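Local atomic coordinates of DUF3201 domain-containing protein (PDB entry 1YB3), a protein that is of unknown function and belongs to a family of uncharacterised proteins, here from the hyperthermophilic archaeon Pyrococcus furiosus. Residues E16-N19 and R20-D24; E27-E30 and E31-E35; E161-R164 and F165-A169. One frame throughout, in Å; residues are numbered along the deposited sequence.

Contact 1: E16-N19 and R20-D24; sequences ELLN and RIWGD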
loop_
_atom_site.group_PDB
_atom_site.type_symbol
_atom_site.label_atom_id
_atom_site.label_comp_id
_atom_site.label_asym_id
_atom_site.label_seq_id
_atom_site.Cartn_x
_atom_site.Cartn_y
_atom_site.Cartn_z
ATOM N N GLU A 16 7.614 17.262 15.784
ATOM C CA GLU A 16 6.163 17.054 15.725
ATOM C C GLU A 16 5.737 16.081 14.612
ATOM O O GLU A 16 4.899 15.190 14.837
ATOM C CB GLU A 16 5.445 18.402 15.589
ATOM C CG GLU A 16 5.409 19.194 16.908
ATOM C CD GLU A 16 5.078 20.675 16.733
ATOM O OE1 GLU A 16 4.353 21.034 15.774
ATOM O OE2 GLU A 16 5.542 21.482 17.567
ATOM N N LEU A 17 6.332 16.230 13.429
ATOM C CA LEU A 17 6.012 15.352 12.298
ATOM C C LEU A 17 6.439 13.896 12.556
ATOM O O LEU A 17 5.679 12.952 12.281
ATOM C CB LEU A 17 6.599 15.906 10.986
ATOM C CG LEU A 17 5.746 16.892 10.151
ATOM C CD1 LEU A 17 5.272 18.142 10.910
ATOM C CD2 LEU A 17 6.490 17.305 8.883
ATOM N N LEU A 18 7.634 13.709 13.116
ATOM C CA LEU A 18 8.102 12.377 13.499
ATOM C C LEU A 18 7.232 11.718 14.583
ATOM O O LEU A 18 6.965 10.506 14.526
ATOM C CB LEU A 18 9.569 12.419 13.947
ATOM C CG LEU A 18 10.572 12.733 12.837
ATOM C CD1 LEU A 18 11.977 12.815 13.412
ATOM C CD2 LEU A 18 10.483 11.692 11.735
ATOM N N ASN A 19 6.801 12.503 15.567
ATOM C CA ASN A 19 5.866 11.995 16.581
ATOM C C ASN A 19 4.514 11.616 15.965
ATOM O O ASN A 19 3.861 10.663 16.422
ATOM C CB ASN A 19 5.678 13.007 17.716
ATOM C CG ASN A 19 6.653 12.784 18.859
ATOM O OD1 ASN A 19 7.173 11.681 19.031
ATOM N ND2 ASN A 19 6.886 13.825 19.662
ATOM N N ARG A 20 4.108 12.364 14.945
ATOM C CA ARG A 20 2.859 12.082 14.212
ATOM C C ARG A 20 2.938 10.776 13.428
ATOM O O ARG A 20 2.020 9.957 13.508
ATOM C CB ARG A 20 2.491 13.256 13.287
ATOM C CG ARG A 20 1.229 13.023 12.440
ATOM C CD ARG A 20 0.741 14.292 11.726
ATOM N NE ARG A 20 1.607 14.703 10.619
ATOM C CZ ARG A 20 1.231 15.500 9.614
ATOM N NH1 ARG A 20 -0.015 15.961 9.545
ATOM N NH2 ARG A 20 2.101 15.827 8.662
ATOM N N ILE A 21 4.024 10.573 12.684
ATOM C CA ILE A 21 4.224 9.338 11.897
ATOM C C ILE A 21 4.155 8.096 12.800
ATOM O O ILE A 21 3.355 7.166 12.563
ATOM C CB ILE A 21 5.574 9.377 11.098
ATOM C CG1 ILE A 21 5.535 10.426 9.983
ATOM C CG2 ILE A 21 5.977 7.977 10.561
ATOM C CD1 ILE A 21 6.922 10.754 9.416
ATOM N N TRP A 22 4.975 8.078 13.856
ATOM C CA TRP A 22 5.004 6.915 14.723
ATOM C C TRP A 22 3.757 6.784 15.607
ATOM O O TRP A 22 3.190 5.690 15.704
ATOM C CB TRP A 22 6.327 6.830 15.522
ATOM C CG TRP A 22 7.397 6.105 14.757
ATOM C CD1 TRP A 22 7.698 4.773 14.840
ATOM C CD2 TRP A 22 8.297 6.655 13.787
ATOM N NE1 TRP A 22 8.712 4.466 13.985
ATOM C CE2 TRP A 22 9.106 5.595 13.325
ATOM C CE3 TRP A 22 8.497 7.934 13.261
ATOM C CZ2 TRP A 22 10.115 5.777 12.364
ATOM C CZ3 TRP A 22 9.497 8.117 12.301
ATOM C CH2 TRP A 22 10.292 7.039 11.864
ATOM N N GLY A 23 3.297 7.893 16.200
ATOM C CA GLY A 23 2.101 7.896 17.059
ATOM C C GLY A 23 0.863 7.432 16.300
ATOM O O GLY A 23 0.084 6.622 16.807
ATOM N N ASP A 24 0.717 7.914 15.071
ATOM C CA ASP A 24 -0.429 7.538 14.240
ATOM C C ASP A 24 -0.454 6.039 13.915
ATOM O O ASP A 24 -1.547 5.450 13.849
ATOM C CB ASP A 24 -0.470 8.348 12.937
ATOM C CG ASP A 24 -0.991 9.776 13.129
ATOM O OD1 ASP A 24 -1.202 10.216 14.285
ATOM O OD2 ASP A 24 -1.188 10.460 12.099
#

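Contact 2: E27-E30 and E31-E35; sequences ELRE and ELKEE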
loop_
_atom_site.group_PDB
_atom_site.type_symbol
_atom_site.label_atom_id
_atom_site.label_comp_id
_atom_site.label_asym_id
_atom_site.label_seq_id
_atom_site.Cartn_x
_atom_site.Cartn_y
_atom_site.Cartn_z
ATOM N N GLU A 27 -1.325 3.934 16.988
ATOM C CA GLU A 27 -2.768 4.113 17.198
ATOM C C GLU A 27 -3.573 3.287 16.193
ATOM O O GLU A 27 -4.522 2.568 16.567
ATOM C CB GLU A 27 -3.147 5.593 17.089
ATOM C CG GLU A 27 -4.653 5.878 17.208
ATOM C CD GLU A 27 -4.983 7.363 17.067
ATOM O OE1 GLU A 27 -5.360 7.985 18.095
ATOM O OE2 GLU A 27 -4.853 7.911 15.939
ATOM N N LEU A 28 -3.189 3.385 14.921
ATOM C CA LEU A 28 -3.923 2.702 13.848
ATOM C C LEU A 28 -3.824 1.188 13.978
ATOM O O LEU A 28 -4.807 0.473 13.661
ATOM C CB LEU A 28 -3.425 3.150 12.474
ATOM C CG LEU A 28 -4.126 2.577 11.246
ATOM C CD1 LEU A 28 -5.639 2.937 11.277
ATOM C CD2 LEU A 28 -3.439 3.094 9.995
ATOM N N ARG A 29 -2.667 0.686 14.427
ATOM C CA ARG A 29 -2.481 -0.748 14.644
ATOM C C ARG A 29 -3.508 -1.271 15.640
ATOM O O ARG A 29 -4.170 -2.297 15.383
ATOM C CB ARG A 29 -1.037 -1.089 15.077
ATOM C CG ARG A 29 -0.718 -2.591 15.085
ATOM C CD ARG A 29 -1.058 -3.255 16.422
ATOM N NE ARG A 29 -0.974 -4.715 16.331
ATOM C CZ ARG A 29 -1.248 -5.557 17.323
ATOM N NH1 ARG A 29 -1.582 -5.101 18.532
ATOM N NH2 ARG A 29 -1.152 -6.871 17.116
ATOM N N GLU A 30 -3.670 -0.576 16.764
ATOM C CA GLU A 30 -4.635 -1.052 17.767
ATOM C C GLU A 30 -6.071 -0.972 17.235
ATOM O O GLU A 30 -6.902 -1.882 17.483
ATOM C CB GLU A 30 -4.461 -0.294 19.086
ATOM C CG GLU A 30 -3.089 -0.531 19.763
ATOM C CD GLU A 30 -2.741 -2.012 19.939
ATOM O OE1 GLU A 30 -3.620 -2.793 20.377
ATOM O OE2 GLU A 30 -1.589 -2.396 19.652
ATOM N N GLU A 31 -6.351 0.072 16.465
ATOM C CA GLU A 31 -7.683 0.268 15.886
ATOM C C GLU A 31 -8.015 -0.836 14.883
ATOM O O GLU A 31 -9.096 -1.440 14.949
ATOM C CB GLU A 31 -7.818 1.648 15.237
ATOM C CG GLU A 31 -7.880 2.785 16.270
ATOM C CD GLU A 31 -7.658 4.161 15.681
ATOM O OE1 GLU A 31 -7.300 4.272 14.486
ATOM O OE2 GLU A 31 -7.834 5.147 16.434
ATOM N N LEU A 32 -7.089 -1.121 13.969
ATOM C CA LEU A 32 -7.367 -2.168 12.965
ATOM C C LEU A 32 -7.341 -3.580 13.567
ATOM O O LEU A 32 -8.020 -4.489 13.059
ATOM C CB LEU A 32 -6.436 -2.052 11.741
ATOM C CG LEU A 32 -6.522 -0.764 10.901
ATOM C CD1 LEU A 32 -5.627 -0.893 9.701
ATOM C CD2 LEU A 32 -7.971 -0.447 10.414
ATOM N N LYS A 33 -6.587 -3.761 14.652
ATOM C CA LYS A 33 -6.575 -5.022 15.383
ATOM C C LYS A 33 -8.002 -5.283 15.870
ATOM O O LYS A 33 -8.537 -6.387 15.709
ATOM C CB LYS A 33 -5.606 -4.957 16.567
ATOM C CG LYS A 33 -5.729 -6.099 17.572
ATOM C CD LYS A 33 -5.192 -7.411 17.046
ATOM C CE LYS A 33 -5.003 -8.403 18.200
ATOM N NZ LYS A 33 -4.903 -9.798 17.744
ATOM N N GLU A 34 -8.624 -4.246 16.430
ATOM C CA GLU A 34 -10.009 -4.350 16.909
ATOM C C GLU A 34 -11.020 -4.494 15.769
ATOM O O GLU A 34 -11.942 -5.308 15.848
ATOM C CB GLU A 34 -10.356 -3.147 17.796
ATOM C CG GLU A 34 -9.594 -3.133 19.126
ATOM C CD GLU A 34 -9.611 -1.774 19.826
ATOM O OE1 GLU A 34 -10.347 -0.867 19.366
ATOM O OE2 GLU A 34 -8.881 -1.612 20.842
ATOM N N GLU A 35 -10.832 -3.726 14.698
ATOM C CA GLU A 35 -11.842 -3.595 13.662
ATOM C C GLU A 35 -11.810 -4.685 12.574
ATOM O O GLU A 35 -12.864 -5.149 12.118
ATOM C CB GLU A 35 -11.749 -2.202 13.042
ATOM C CG GLU A 35 -12.115 -1.110 14.044
ATOM C CD GLU A 35 -11.558 0.263 13.683
ATOM O OE1 GLU A 35 -11.199 0.492 12.506
ATOM O OE2 GLU A 35 -11.485 1.116 14.592
#

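Contact 3: E161-R164 and F165-A169; sequences EIKR and FIELA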
loop_
_atom_site.group_PDB
_atom_site.type_symbol
_atom_site.label_atom_id
_atom_site.label_comp_id
_atom_site.label_asym_id
_atom_site.label_seq_id
_atom_site.Cartn_x
_atom_site.Cartn_y
_atom_site.Cartn_z
ATOM N N GLU A 161 -10.688 3.248 3.067
ATOM C CA GLU A 161 -10.082 2.666 1.875
ATOM C C GLU A 161 -9.654 1.210 2.059
ATOM O O GLU A 161 -9.778 0.419 1.128
ATOM C CB GLU A 161 -8.934 3.546 1.355
ATOM C CG GLU A 161 -9.340 4.980 0.967
ATOM C CD GLU A 161 -10.522 5.057 -0.002
ATOM O OE1 GLU A 161 -10.820 4.063 -0.683
ATOM O OE2 GLU A 161 -11.123 6.142 -0.070
ATOM N N ILE A 162 -9.142 0.859 3.249
ATOM C CA ILE A 162 -8.871 -0.561 3.538
ATOM C C ILE A 162 -10.165 -1.354 3.421
ATOM O O ILE A 162 -10.188 -2.429 2.824
ATOM C CB ILE A 162 -8.237 -0.787 4.932
ATOM C CG1 ILE A 162 -6.822 -0.245 4.944
ATOM C CG2 ILE A 162 -8.298 -2.280 5.314
ATOM C CD1 ILE A 162 -6.156 -0.181 6.341
ATOM N N LYS A 163 -11.250 -0.795 3.950
ATOM C CA LYS A 163 -12.554 -1.464 3.890
ATOM C C LYS A 163 -12.987 -1.661 2.429
ATOM O O LYS A 163 -13.386 -2.759 2.031
ATOM C CB LYS A 163 -13.600 -0.652 4.667
ATOM C CG LYS A 163 -15.021 -1.201 4.518
ATOM C CD LYS A 163 -16.027 -0.469 5.413
ATOM C CE LYS A 163 -16.325 0.926 4.915
ATOM N NZ LYS A 163 -17.516 1.503 5.617
ATOM N N ARG A 164 -12.906 -0.597 1.628
ATOM C CA ARG A 164 -13.240 -0.679 0.199
ATOM C C ARG A 164 -12.342 -1.691 -0.529
ATOM O O ARG A 164 -12.801 -2.438 -1.382
ATOM C CB ARG A 164 -13.217 0.697 -0.484
ATOM C CG ARG A 164 -14.360 1.630 -0.013
ATOM C CD ARG A 164 -14.264 3.026 -0.629
ATOM N NE ARG A 164 -14.657 3.041 -2.030
ATOM C CZ ARG A 164 -13.816 3.153 -3.056
ATOM N NH1 ARG A 164 -12.508 3.249 -2.844
ATOM N NH2 ARG A 164 -14.284 3.170 -4.304
ATOM N N PHE A 165 -11.056 -1.718 -0.172
ATOM C CA PHE A 165 -10.170 -2.652 -0.804
ATOM C C PHE A 165 -10.535 -4.098 -0.472
ATOM O O PHE A 165 -10.593 -4.970 -1.360
ATOM C CB PHE A 165 -8.701 -2.363 -0.422
ATOM C CG PHE A 165 -7.719 -3.154 -1.250
ATOM C CD1 PHE A 165 -7.217 -2.617 -2.450
ATOM C CD2 PHE A 165 -7.346 -4.449 -0.872
ATOM C CE1 PHE A 165 -6.341 -3.360 -3.248
ATOM C CE2 PHE A 165 -6.454 -5.210 -1.671
ATOM C CZ PHE A 165 -5.945 -4.648 -2.855
ATOM N N ILE A 166 -10.790 -4.350 0.811
ATOM C CA ILE A 166 -11.158 -5.703 1.259
ATOM C C ILE A 166 -12.452 -6.164 0.566
ATOM O O ILE A 166 -12.530 -7.298 0.090
ATOM C CB ILE A 166 -11.231 -5.803 2.815
ATOM C CG1 ILE A 166 -9.811 -5.747 3.410
ATOM C CG2 ILE A 166 -11.935 -7.095 3.247
ATOM C CD1 ILE A 166 -9.748 -5.457 4.921
ATOM N N GLU A 167 -13.412 -5.261 0.450
ATOM C CA GLU A 167 -14.702 -5.578 -0.184
ATOM C C GLU A 167 -14.506 -5.895 -1.680
ATOM O O GLU A 167 -15.088 -6.850 -2.203
ATOM C CB GLU A 167 -15.709 -4.454 0.065
ATOM C CG GLU A 167 -16.099 -4.357 1.548
ATOM C CD GLU A 167 -16.830 -3.064 1.932
ATOM O OE1 GLU A 167 -16.812 -2.074 1.146
ATOM O OE2 GLU A 167 -17.396 -3.052 3.056
ATOM N N LEU A 168 -13.647 -5.127 -2.354
ATOM C CA LEU A 168 -13.346 -5.405 -3.757
ATOM C C LEU A 168 -12.639 -6.762 -3.888
ATOM O O LEU A 168 -12.978 -7.574 -4.751
ATOM C CB LEU A 168 -12.486 -4.291 -4.342
ATOM C CG LEU A 168 -11.967 -4.499 -5.760
ATOM C CD1 LEU A 168 -13.097 -4.637 -6.798
ATOM C CD2 LEU A 168 -11.012 -3.347 -6.124
ATOM N N ALA A 169 -11.649 -7.000 -3.027
ATOM C CA ALA A 169 -10.925 -8.269 -3.008
ATOM C C ALA A 169 -11.832 -9.473 -2.766
ATOM O O ALA A 169 -11.655 -10.497 -3.405
ATOM C CB ALA A 169 -9.807 -8.225 -1.965
#

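Contact 1: E16-N19 and R20-D24
Leu18 and Trp22, one helical turn apart, meet because both chi1 angles place CG beside the backbone N, at -68° in Leu18 and -87° in Trp22. The two side chains then run alongside each other and point the same way. Leu18 brings its CD2 methyl to the six-membered part of the indole, with Leu18 CD2 3.8 Å from Trp22 CZ3. The same ring also turns an edge to the backbone. Trp22 CE3 lies 3.2 Å from Leu18 O, and that oxygen sits in the ring plane. Leu18 O is already the acceptor for Trp22 N at 3.2 Å, in a nearly straight bond of 176°. One carbonyl therefore meets both the amide and the ring edge of the same tryptophan. Ile21 lays its CG2 over one face of the indole, displaced toward the rim. Its other branch faces back along the helix, where Ile21 CG1 is 3.4 Å from Leu17 O.

On another side of the helix, Arg20 runs alongside Leu17. Its chain bends at chi3, and Arg20 NH2 comes to 4.1 Å from Leu17 CG. This is a loose contact, with the leucine placed obliquely to the guanidinium. Arg20 also makes a cation-pi contact with Phe153. The indole is tied down at its polar end, where Trp22 NE1 hydrogen-bonds to Glu46 OE1. Ile21 and Trp22 both rest on Pro66 of strand 65-71.

The backbone hydrogen bonds run from residue i+4 to residue i. Arg20 N reaches Glu16 O at 2.9 Å, and Gly23 N reaches Asn19 O at 2.8 Å. This is the pattern of a regular alpha-helix, here an early part of the long helix 11-35, with i/i+3 and i/i+4 side-chain contacts beside the antiparallel sheet.

Contact 2: E27-E30 and E31-E35
Glu31 begins the second segment and leans back on Glu27, one turn earlier. Its chain is extended beyond CG, and Glu31 OE2 lies 3.4 Å from Glu27 CG. The two carboxylates are nearly parallel, 16° apart, with Glu27 OE2 and Glu31 OE2 separated by 4.1 Å. These like charges are probably eased by Lys155, which forms a salt bridge with Glu27, and by Lys159, a long, weak ion-pair partner of Glu31 OE1. That oxygen, Glu31 OE1, is 3.9 Å from the Leu28 CD1 methyl. With an alanine in its place, Glu27 CG and the Leu28 methyl would probably lose the chain that lies against them, opening a gap on this side of the turn.

Leu32 comes next and packs across Leu28, with Leu28 CD1 3.8 Å from Leu32 CG. Beyond this pair, Leu28 rests on Val158 and Leu32 on Phe68.

Lys33 runs alongside Arg29. Its CD methylene lies over one face of the guanidinium, 4.1 Å from Arg29 NH2. Arg29 NE hydrogen-bonds to Glu42 O. Arg29 NH2 hydrogen-bonds to Val41 O and forms a salt bridge with Glu43. These partners probably fix the group's rotation.

Glu34 folds its CG back to 3.4 Å from Glu30 O, the acceptor of its own amide. The arrangement is that of an amphipathic alpha-helix, with leucines and the bound Arg29 turned inward and glutamates mostly outside.

Contact 3: E161-R164 and F165-A169
Ile162 and Ile166 form the closest side-chain pair on the apolar side of this turn. Ile162 CG2 lies 3.5 Å from Ile166 CD1, methyl against methyl. The two side chains lie alongside each other and point the same way. In Ile166, chi1 of -72° sets CG1 beside the backbone N. This turns the chain back over the preceding turn, with Ile166 CG1 3.4 Å from Ile162 O.

Lys163 and Glu167 make a similar pair on the exposed side. The contact is between the aliphatic part of the lysine and the carboxylate, with Lys163 CG 3.3 Å from Glu167 OE2. Lys163 is bent at chi3, and its amino group NZ stays 5.2 Å from Glu167 OE2. The opposite charges may attract, but they do not touch. Glu167 CG also rests 3.2 Å from Lys163 O.

Backbone hydrogen bonds hold both pairs in place. Ile166 N bonds to Ile162 O at 2.8 Å, and Glu167 N to Lys163 O at 3.0 Å. Phe165 N and Leu168 N bond in the same way to Glu161 O and Arg164 O.

A salt bridge lies farther round the helix. Arg164 NH1 meets the syn lone pair of Glu161 OE1 at 2.9 Å, with that oxygen 16° out of the guanidinium plane. The same NH1 also hydrogen-bonds to Ala105 O, so two acceptors hold this end of the arginine.

Both segments belong to helix 155-171, which packs against strand 82-90 and helix 96-105. Phe165 meets the Phe87 ring with nearly parallel planes and also touches Phe89, while Ile162 rests on Phe85, all three partners on strand 82-90. Phe165 and Leu168 touch Val102 of helix 96-105. Ile166 lies on Phe39, in the loop between helix 11-35 and strand 40-47.

Contacts 1 and 2 are successive parts of one helix, 11-35, with centres about 16 Å apart. They do not touch beyond adjoining in sequence. Contact 3 lies on helix 155-171, and its centre is also about 16 Å from that of contact 2. These two helices meet directly, with Leu32 CD1 3.5 Å from Ile162 CD1. One leucine of contact 2 thus packs on one isoleucine of contact 3, and Leu28 reaches the same helix at Val158. Contact 1 stands apart from contact 3, with centres about 26 Å apart and nearest atoms about 10 Å apart. No active site or ligand is known here to relate them to.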